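Local coordinates for stage II sporulation protein Q (Bacillus subtilis, PDB 3TUF), which forms, with SpoIIIAH, a channel between forespore and mother cell, and takes part in forespore engulfment during sporulation, at residues D93-V104 against D141-S152; N50-Y58 against L80-K89. One frame throughout, in Å; residues are numbered along the deposited sequence.

In the fold
Contact 2 pairs N50-Y58 with L80-K89, and contact 1 pairs D93-V104 with D141-S152 later in the chain. Their centres lie about 17 Å apart, on opposite sides of the centre of the chain. The two still meet through Phe94 of contact 1. Its CZ comes 3.4 Å from the O of Leu86, and its CD2 is 4.1 Å from CG1 of Val51, both in contact 2. Strand 95-97 is the next strand in the chain after 84-88. Strands 84-88 and 102-110 also belong to one antiparallel sheet of the M23 peptidase domain. Of the two, contact 2 alone touches the chain of Stage III sporulation protein AH.

Contact 1 (D93-V104 against D141-S152); sequences DFDVSASLSGTV and DKVKQNQVIGKS
Phe94 and Ser152 meet at one end of this contact through both backbone and side chains. Ser152 N donates to Phe94 O at 2.8 Å. Phe94 N donates to Ser152 OG, which is also hydrogen-bonded to Asn163. CB of Ser152 lies over one face of the Phe94 ring, 3.5 Å from its centroid, in a CH-pi contact. The ring is in place for this because chi1 (59°) sets CG between the backbone N and the carbonyl carbon.

Next door, Asp95 and Lys151 lie side by side. The lysine chain bends at chi3 and chi4, which brings NZ to 2.5 Å from Asp95 OD1 in a salt bridge.

Val96 O accepts two donors, Ile149 N at 2.7 Å and Gly150 N at 3.3 Å. Val96 N in turn donates to Gly150 O. CG1 of Val96 rests on CG1 of Ile149, on a side also covered by Tyr129.

The turn Lys144-Gln147 is closed by its own bond from Gln147 N to Lys144 O. Further donors and acceptors tie it to the other segment. Asn146 N gives Ala98 O a nearly straight bond of 2.6 Å, in the carbonyl plane. Ala98 N donates to Gln147 O. Gln145 N binds Ser101 OG. The extended Gln145 side chain carries NE2 to Ser99 O at 2.7 Å, and NE2 also reaches Asn40 O. CB of Ala98 packs on CG2 of Val143.

In the second strand pair, Gly102 and Val143 exchange two backbone bonds, and Val104 N meets Asp141 O almost straight at 2.7 Å.

Two short antiparallel pairings thus flank a type II beta turn. The doubling of Ile149 and Gly150 against Val96 is a classic beta bulge, set in the all-beta fold of an M23 peptidase domain.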
loop_
_atom_site.group_PDB
_atom_site.type_symbol
_atom_site.label_atom_id
_atom_site.label_comp_id
_atom_site.label_asym_id
_atom_site.label_seq_id
_atom_site.Cartn_x
_atom_site.Cartn_y
_atom_site.Cartn_z
ATOM N N ASP A 93 8.174 -43.049 22.991
ATOM C CA ASP A 93 7.527 -42.113 23.889
ATOM C C ASP A 93 8.449 -41.764 25.022
ATOM O O ASP A 93 9.244 -42.616 25.444
ATOM C CB ASP A 93 6.285 -42.763 24.512
ATOM C CG ASP A 93 5.080 -42.735 23.598
ATOM O OD1 ASP A 93 5.122 -42.114 22.513
ATOM O OD2 ASP A 93 4.057 -43.339 23.957
ATOM N N PHE A 94 8.336 -40.559 25.568
ATOM C CA PHE A 94 9.108 -40.288 26.747
ATOM C C PHE A 94 8.426 -39.196 27.524
ATOM O O PHE A 94 7.523 -38.493 26.999
ATOM C CB PHE A 94 10.523 -39.877 26.327
ATOM C CG PHE A 94 10.570 -38.620 25.404
ATOM C CD1 PHE A 94 10.637 -37.323 25.985
ATOM C CD2 PHE A 94 10.551 -38.740 23.980
ATOM C CE1 PHE A 94 10.628 -36.151 25.177
ATOM C CE2 PHE A 94 10.575 -37.617 23.168
ATOM C CZ PHE A 94 10.610 -36.305 23.770
ATOM N N ASP A 95 8.822 -39.009 28.764
ATOM C CA ASP A 95 8.014 -38.176 29.632
ATOM C C ASP A 95 8.592 -36.823 29.553
ATOM O O ASP A 95 9.808 -36.670 29.592
ATOM C CB ASP A 95 8.027 -38.702 31.065
ATOM C CG ASP A 95 7.483 -40.189 31.171
ATOM O OD1 ASP A 95 6.243 -40.405 30.980
ATOM O OD2 ASP A 95 8.280 -41.121 31.447
ATOM N N VAL A 96 7.719 -35.841 29.386
ATOM C CA VAL A 96 8.106 -34.443 29.416
ATOM C C VAL A 96 7.863 -33.834 30.799
ATOM O O VAL A 96 6.856 -34.168 31.450
ATOM C CB VAL A 96 7.194 -33.747 28.456
ATOM C CG1 VAL A 96 7.161 -32.143 28.664
ATOM C CG2 VAL A 96 7.490 -34.221 27.040
ATOM N N SER A 97 8.722 -32.918 31.236
ATOM C CA SER A 97 8.544 -32.317 32.556
ATOM C C SER A 97 8.849 -30.856 32.585
ATOM O O SER A 97 9.541 -30.323 31.729
ATOM C CB SER A 97 9.442 -33.005 33.577
ATOM O OG SER A 97 10.740 -33.102 33.068
ATOM N N ALA A 98 8.367 -30.207 33.619
ATOM C CA ALA A 98 8.429 -28.774 33.661
ATOM C C ALA A 98 9.892 -28.355 33.790
ATOM O O ALA A 98 10.661 -28.851 34.640
ATOM C CB ALA A 98 7.578 -28.225 34.789
ATOM N N SER A 99 10.271 -27.484 32.863
ATOM C CA SER A 99 11.588 -26.900 32.803
ATOM C C SER A 99 11.828 -25.940 33.956
ATOM O O SER A 99 12.958 -25.759 34.360
ATOM C CB SER A 99 11.709 -26.144 31.491
ATOM O OG SER A 99 12.810 -25.267 31.544
ATOM N N LEU A 100 10.770 -25.301 34.447
ATOM C CA LEU A 100 10.848 -24.456 35.624
ATOM C C LEU A 100 9.521 -24.566 36.362
ATOM O O LEU A 100 8.527 -25.012 35.793
ATOM C CB LEU A 100 11.058 -22.991 35.243
ATOM C CG LEU A 100 12.356 -22.492 34.572
ATOM C CD1 LEU A 100 12.068 -21.201 33.881
ATOM C CD2 LEU A 100 13.538 -22.301 35.529
ATOM N N SER A 101 9.502 -24.144 37.624
ATOM C CA SER A 101 8.282 -24.123 38.403
ATOM C C SER A 101 7.312 -22.977 37.984
ATOM O O SER A 101 7.713 -21.890 37.544
ATOM C CB SER A 101 8.649 -24.075 39.875
ATOM O OG SER A 101 9.676 -25.052 40.160
ATOM N N GLY A 102 6.014 -23.224 38.084
ATOM C CA GLY A 102 5.072 -22.196 37.711
ATOM C C GLY A 102 3.676 -22.686 37.798
ATOM O O GLY A 102 3.398 -23.658 38.492
ATOM N N THR A 103 2.793 -22.012 37.084
ATOM C CA THR A 103 1.386 -22.342 37.113
ATOM C C THR A 103 0.943 -22.641 35.718
ATOM O O THR A 103 1.210 -21.863 34.806
ATOM C CB THR A 103 0.587 -21.165 37.575
ATOM O OG1 THR A 103 1.042 -20.799 38.875
ATOM C CG2 THR A 103 -0.879 -21.525 37.634
ATOM N N VAL A 104 0.239 -23.754 35.558
ATOM C CA VAL A 104 -0.223 -24.197 34.258
ATOM C C VAL A 104 -1.312 -23.257 33.828
ATOM O O VAL A 104 -2.369 -23.218 34.470
ATOM C CB VAL A 104 -0.820 -25.618 34.315
ATOM C CG1 VAL A 104 -1.565 -25.973 32.973
ATOM C CG2 VAL A 104 0.276 -26.605 34.661
ATOM N N ASP A 141 -3.178 -25.985 37.700
ATOM C CA ASP A 141 -2.173 -26.786 38.419
ATOM C C ASP A 141 -0.899 -25.940 38.640
ATOM O O ASP A 141 -0.449 -25.246 37.716
ATOM C CB ASP A 141 -1.864 -28.097 37.665
ATOM C CG ASP A 141 -2.989 -29.141 37.791
ATOM O OD1 ASP A 141 -3.858 -28.923 38.650
ATOM O OD2 ASP A 141 -3.013 -30.169 37.052
ATOM N N LYS A 142 -0.369 -25.934 39.865
ATOM C CA LYS A 142 0.959 -25.407 40.172
ATOM C C LYS A 142 1.893 -26.555 39.893
ATOM O O LYS A 142 1.655 -27.603 40.443
ATOM C CB LYS A 142 1.069 -25.196 41.679
ATOM C CG LYS A 142 0.961 -23.798 42.145
ATOM C CD LYS A 142 -0.469 -23.362 42.181
ATOM C CE LYS A 142 -0.542 -21.957 41.577
ATOM N NZ LYS A 142 -1.393 -21.008 42.354
ATOM N N VAL A 143 2.937 -26.414 39.078
ATOM C CA VAL A 143 3.930 -27.505 38.963
ATOM C C VAL A 143 5.275 -27.071 39.485
ATOM O O VAL A 143 5.564 -25.855 39.571
ATOM C CB VAL A 143 4.121 -28.031 37.508
ATOM C CG1 VAL A 143 2.866 -28.740 37.013
ATOM C CG2 VAL A 143 4.472 -26.929 36.581
ATOM N N LYS A 144 6.092 -28.059 39.834
ATOM C CA LYS A 144 7.471 -27.829 40.242
ATOM C C LYS A 144 8.417 -28.290 39.108
ATOM O O LYS A 144 8.038 -29.101 38.237
ATOM C CB LYS A 144 7.798 -28.426 41.672
ATOM C CG LYS A 144 7.130 -29.776 41.960
ATOM C CD LYS A 144 6.951 -30.221 43.472
ATOM C CE LYS A 144 5.936 -31.444 43.659
ATOM N NZ LYS A 144 6.222 -32.751 42.911
ATOM N N GLN A 145 9.625 -27.701 39.096
ATOM C CA GLN A 145 10.665 -28.014 38.144
ATOM C C GLN A 145 10.908 -29.528 38.106
ATOM O O GLN A 145 11.028 -30.121 39.139
ATOM C CB GLN A 145 11.922 -27.281 38.587
ATOM C CG GLN A 145 13.110 -27.616 37.721
ATOM C CD GLN A 145 14.228 -26.574 37.715
ATOM O OE1 GLN A 145 14.777 -26.219 38.767
ATOM N NE2 GLN A 145 14.593 -26.103 36.513
ATOM N N ASN A 146 10.939 -30.148 36.929
ATOM C CA ASN A 146 11.118 -31.620 36.742
ATOM C C ASN A 146 9.912 -32.491 37.015
ATOM O O ASN A 146 9.953 -33.750 36.911
ATOM C CB ASN A 146 12.342 -32.156 37.489
ATOM C CG ASN A 146 13.604 -31.632 36.873
ATOM O OD1 ASN A 146 14.240 -30.702 37.394
ATOM N ND2 ASN A 146 13.920 -32.141 35.684
ATOM N N GLN A 147 8.816 -31.822 37.347
ATOM C CA GLN A 147 7.586 -32.515 37.518
ATOM C C GLN A 147 7.025 -32.860 36.164
ATOM O O GLN A 147 6.834 -31.969 35.309
ATOM C CB GLN A 147 6.632 -31.655 38.273
ATOM C CG GLN A 147 5.416 -32.461 38.663
ATOM C CD GLN A 147 4.346 -31.621 39.318
ATOM O OE1 GLN A 147 3.176 -31.887 39.080
ATOM N NE2 GLN A 147 4.711 -30.632 40.138
ATOM N N VAL A 148 6.787 -34.151 35.953
ATOM C CA VAL A 148 6.303 -34.615 34.659
ATOM C C VAL A 148 4.980 -33.958 34.391
ATOM O O VAL A 148 4.129 -33.855 35.299
ATOM C CB VAL A 148 6.111 -36.127 34.622
ATOM C CG1 VAL A 148 5.130 -36.535 33.525
ATOM C CG2 VAL A 148 7.496 -36.822 34.433
ATOM N N ILE A 149 4.807 -33.498 33.152
ATOM C CA ILE A 149 3.574 -32.860 32.796
ATOM C C ILE A 149 2.944 -33.446 31.559
ATOM O O ILE A 149 1.841 -33.047 31.197
ATOM C CB ILE A 149 3.737 -31.344 32.615
ATOM C CG1 ILE A 149 4.640 -31.060 31.429
ATOM C CG2 ILE A 149 4.205 -30.663 33.968
ATOM C CD1 ILE A 149 4.995 -29.596 31.320
ATOM N N GLY A 150 3.613 -34.381 30.907
ATOM C CA GLY A 150 2.945 -35.040 29.776
ATOM C C GLY A 150 3.804 -36.076 29.123
ATOM O O GLY A 150 4.821 -36.456 29.714
ATOM N N LYS A 151 3.405 -36.554 27.934
ATOM C CA LYS A 151 4.217 -37.539 27.175
ATOM C C LYS A 151 4.475 -37.028 25.758
ATOM O O LYS A 151 3.599 -36.407 25.164
ATOM C CB LYS A 151 3.558 -38.932 27.080
ATOM C CG LYS A 151 4.608 -40.069 27.056
ATOM C CD LYS A 151 4.052 -41.497 27.170
ATOM C CE LYS A 151 3.628 -42.006 28.596
ATOM N NZ LYS A 151 4.653 -41.690 29.625
ATOM N N SER A 152 5.666 -37.306 25.222
ATOM C CA SER A 152 5.913 -36.977 23.851
ATOM C C SER A 152 4.838 -37.601 22.938
ATOM O O SER A 152 4.194 -38.605 23.280
ATOM C CB SER A 152 7.263 -37.514 23.438
ATOM O OG SER A 152 7.154 -38.866 23.001
#

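Contact 2 (N50-Y58 against L80-K89)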
loop_
_atom_site.group_PDB
_atom_site.type_symbol
_atom_site.label_atom_id
_atom_site.label_comp_id
_atom_site.label_asym_id
_atom_site.label_seq_id
_atom_site.Cartn_x
_atom_site.Cartn_y
_atom_site.Cartn_z
ATOM N N ASN A 50 18.760 -39.530 27.147
ATOM C CA ASN A 50 18.311 -40.400 26.057
ATOM C C ASN A 50 17.539 -39.689 24.914
ATOM O O ASN A 50 16.973 -40.347 23.982
ATOM C CB ASN A 50 17.475 -41.522 26.638
ATOM C CG ASN A 50 17.364 -42.729 25.708
ATOM O OD1 ASN A 50 16.369 -43.444 25.768
ATOM N ND2 ASN A 50 18.367 -42.969 24.864
ATOM N N VAL A 51 17.504 -38.356 24.973
ATOM C CA VAL A 51 16.978 -37.605 23.834
ATOM C C VAL A 51 17.988 -36.673 23.219
ATOM O O VAL A 51 18.969 -36.277 23.879
ATOM C CB VAL A 51 15.659 -36.839 24.112
ATOM C CG1 VAL A 51 14.527 -37.860 24.408
ATOM C CG2 VAL A 51 15.831 -35.800 25.244
ATOM N N SER A 52 17.736 -36.333 21.953
ATOM C CA SER A 52 18.500 -35.305 21.256
ATOM C C SER A 52 17.579 -34.211 20.669
ATOM O O SER A 52 16.422 -34.449 20.413
ATOM C CB SER A 52 19.311 -35.954 20.148
ATOM O OG SER A 52 18.415 -36.621 19.276
ATOM N N VAL A 53 18.107 -33.007 20.486
ATOM C CA VAL A 53 17.415 -31.938 19.759
ATOM C C VAL A 53 17.312 -32.339 18.282
ATOM O O VAL A 53 18.314 -32.524 17.638
ATOM C CB VAL A 53 18.232 -30.649 19.865
ATOM C CG1 VAL A 53 17.586 -29.552 19.040
ATOM C CG2 VAL A 53 18.372 -30.200 21.335
ATOM N N VAL A 54 16.112 -32.516 17.743
ATOM C CA VAL A 54 15.991 -32.795 16.288
ATOM C C VAL A 54 15.536 -31.589 15.453
ATOM O O VAL A 54 15.459 -31.656 14.226
ATOM C CB VAL A 54 15.054 -33.945 16.005
ATOM C CG1 VAL A 54 15.751 -35.244 16.426
ATOM C CG2 VAL A 54 13.616 -33.677 16.681
ATOM N N LYS A 55 15.189 -30.502 16.133
ATOM C CA LYS A 55 15.038 -29.240 15.477
ATOM C C LYS A 55 15.284 -28.093 16.443
ATOM O O LYS A 55 14.875 -28.125 17.637
ATOM C CB LYS A 55 13.683 -29.108 14.808
ATOM C CG LYS A 55 13.554 -27.815 13.956
ATOM C CD LYS A 55 12.042 -27.428 13.711
ATOM C CE LYS A 55 11.299 -28.504 12.873
ATOM N NZ LYS A 55 12.195 -28.991 11.773
ATOM N N LYS A 56 15.978 -27.096 15.883
ATOM C CA LYS A 56 16.468 -25.899 16.591
ATOM C C LYS A 56 15.573 -24.694 16.291
ATOM O O LYS A 56 14.790 -24.723 15.314
ATOM C CB LYS A 56 17.919 -25.568 16.158
ATOM C CG LYS A 56 18.956 -26.552 16.606
ATOM C CD LYS A 56 20.320 -26.169 15.937
ATOM C CE LYS A 56 21.368 -27.265 16.187
ATOM N NZ LYS A 56 22.657 -27.052 15.440
ATOM N N PHE A 57 15.714 -23.664 17.140
ATOM C CA PHE A 57 14.997 -22.437 17.048
ATOM C C PHE A 57 15.611 -21.674 15.843
ATOM O O PHE A 57 16.793 -21.615 15.697
ATOM C CB PHE A 57 15.222 -21.722 18.371
ATOM C CG PHE A 57 14.694 -20.333 18.401
ATOM C CD1 PHE A 57 15.366 -19.303 17.758
ATOM C CD2 PHE A 57 13.520 -20.042 19.077
ATOM C CE1 PHE A 57 14.852 -17.949 17.787
ATOM C CE2 PHE A 57 12.990 -18.712 19.116
ATOM C CZ PHE A 57 13.637 -17.671 18.481
ATOM N N TYR A 58 14.769 -21.099 14.993
ATOM C CA TYR A 58 15.264 -20.402 13.806
ATOM C C TYR A 58 16.117 -19.177 14.148
ATOM O O TYR A 58 15.675 -18.295 14.883
ATOM C CB TYR A 58 14.097 -19.992 12.904
ATOM C CG TYR A 58 14.521 -19.510 11.535
ATOM C CD1 TYR A 58 14.776 -18.166 11.298
ATOM C CD2 TYR A 58 14.667 -20.400 10.478
ATOM C CE1 TYR A 58 15.164 -17.722 10.048
ATOM C CE2 TYR A 58 15.053 -19.965 9.225
ATOM C CZ TYR A 58 15.301 -18.625 9.015
ATOM O OH TYR A 58 15.687 -18.187 7.770
ATOM N N LEU A 80 8.571 -20.521 10.840
ATOM C CA LEU A 80 9.902 -20.438 11.477
ATOM C C LEU A 80 9.838 -21.328 12.706
ATOM O O LEU A 80 8.788 -21.366 13.330
ATOM C CB LEU A 80 10.135 -19.036 11.994
ATOM C CG LEU A 80 10.254 -17.885 10.971
ATOM C CD1 LEU A 80 10.759 -16.684 11.735
ATOM C CD2 LEU A 80 11.147 -18.226 9.812
ATOM N N SER A 81 10.903 -22.044 13.112
ATOM C CA SER A 81 10.750 -22.813 14.372
ATOM C C SER A 81 10.877 -21.889 15.614
ATOM O O SER A 81 11.852 -21.198 15.707
ATOM C CB SER A 81 11.761 -23.912 14.419
ATOM O OG SER A 81 11.862 -24.369 15.753
ATOM N N LYS A 82 9.928 -21.848 16.559
ATOM C CA LYS A 82 10.027 -20.871 17.694
ATOM C C LYS A 82 10.495 -21.515 19.005
ATOM O O LYS A 82 10.359 -20.946 20.207
ATOM C CB LYS A 82 8.685 -20.146 17.869
ATOM C CG LYS A 82 8.394 -19.112 16.731
ATOM C CD LYS A 82 9.651 -18.190 16.441
ATOM C CE LYS A 82 9.315 -16.858 15.762
ATOM N NZ LYS A 82 10.373 -15.872 16.062
ATOM N N GLY A 83 11.080 -22.706 18.767
ATOM C CA GLY A 83 11.621 -23.530 19.852
ATOM C C GLY A 83 12.456 -24.720 19.389
ATOM O O GLY A 83 12.848 -24.826 18.197
ATOM N N ILE A 84 12.748 -25.621 20.332
ATOM C CA ILE A 84 13.441 -26.838 19.967
ATOM C C ILE A 84 12.479 -28.014 20.010
ATOM O O ILE A 84 11.468 -27.986 20.753
ATOM C CB ILE A 84 14.610 -27.087 20.882
ATOM C CG1 ILE A 84 14.089 -27.297 22.312
ATOM C CG2 ILE A 84 15.583 -25.902 20.796
ATOM C CD1 ILE A 84 15.124 -27.330 23.432
ATOM N N ASP A 85 12.795 -29.019 19.183
ATOM C CA ASP A 85 12.124 -30.301 19.197
ATOM C C ASP A 85 13.082 -31.349 19.712
ATOM O O ASP A 85 14.193 -31.497 19.200
ATOM C CB ASP A 85 11.688 -30.698 17.799
ATOM C CG ASP A 85 10.505 -29.819 17.272
ATOM O OD1 ASP A 85 9.915 -29.002 18.078
ATOM O OD2 ASP A 85 10.174 -29.966 16.056
ATOM N N LEU A 86 12.639 -32.096 20.708
ATOM C CA LEU A 86 13.446 -33.162 21.314
ATOM C C LEU A 86 12.829 -34.487 20.935
ATOM O O LEU A 86 11.586 -34.617 21.015
ATOM C CB LEU A 86 13.403 -33.019 22.837
ATOM C CG LEU A 86 14.223 -31.816 23.245
ATOM C CD1 LEU A 86 13.847 -31.318 24.665
ATOM C CD2 LEU A 86 15.776 -32.130 23.098
ATOM N N ALA A 87 13.646 -35.451 20.509
ATOM C CA ALA A 87 13.127 -36.847 20.283
ATOM C C ALA A 87 14.176 -37.851 20.776
ATOM O O ALA A 87 15.363 -37.483 20.863
ATOM C CB ALA A 87 12.738 -37.121 18.832
ATOM N N GLU A 88 13.716 -39.056 21.143
ATOM C CA GLU A 88 14.516 -40.164 21.657
ATOM C C GLU A 88 15.133 -40.899 20.454
ATOM O O GLU A 88 14.518 -40.910 19.369
ATOM C CB GLU A 88 13.607 -41.121 22.470
ATOM C CG GLU A 88 14.295 -42.407 23.081
ATOM C CD GLU A 88 14.299 -43.671 22.124
ATOM O OE1 GLU A 88 13.336 -43.858 21.334
ATOM O OE2 GLU A 88 15.267 -44.488 22.157
ATOM N N LYS A 89 16.332 -41.506 20.629
ATOM C CA LYS A 89 16.999 -42.168 19.493
ATOM C C LYS A 89 15.998 -42.930 18.587
ATOM O O LYS A 89 15.930 -42.679 17.395
ATOM C CB LYS A 89 18.157 -43.068 19.928
ATOM C CG LYS A 89 19.169 -43.464 18.755
ATOM C CD LYS A 89 18.854 -44.798 17.976
ATOM C CE LYS A 89 19.802 -45.963 18.338
ATOM N NZ LYS A 89 19.746 -46.373 19.782
#
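A classic beta bulge interrupts this antiparallel strand pair, in which strand 51-55 lies along strand 84-88 of the M23 peptidase domain. Val54 and Lys55 both face Asp85. Asp85 O takes the N-H of Val54 at 2.6 Å and a weak second bond from Lys55 N. Asp85 N returns a bond to Lys55 O at 2.7 Å. Before the bulge, Ser52 and Ala87 form a hydrogen-bonded pair with two nearly straight bonds.

Side chains meet on both faces. On one, CG2 of Val53 meets CD2 of Leu86 at 3.7 Å. On the other, Lys55 and Asp85 run side by side, but their charged atoms do not touch (Lys55 NZ to Asp85 OD2 4.8 Å). Lys55 NZ binds Asp160 and Leu71 O, while Asp85 is held by His166 through OD1 and by Ser161 through OD2. CD of Lys55 also touches CB of Ser81.

Where strand 51-55 has ended and strand 84-88 has not yet begun, Tyr58 N donates to Ser81 O at 3.0 Å, with an angle of 174° at the hydrogen. CD2 of Leu80, at the end of strand 77-80, sits over the centre of the Tyr58 ring, 3.9 Å from its centroid, in a CH-pi contact. With CG of Phe57 anti to the backbone N (chi1 172°), the ring lies against the backbone at Lys82 and Gly83. Its CD2 is 3.4 Å from the C of Lys82, and Ser81 O lies over one face. Replacing Phe57 by an alanine would probably open a gap beside the Lys82-Gly83 backbone.

Leu80 and Tyr58 also pack on Ile176 and Thr173 of the chain of Stage III sporulation protein AH. Strand 84-88 runs between strands 51-55 and 165-171, and Phe57 packs on Ala175 of strand 174-176.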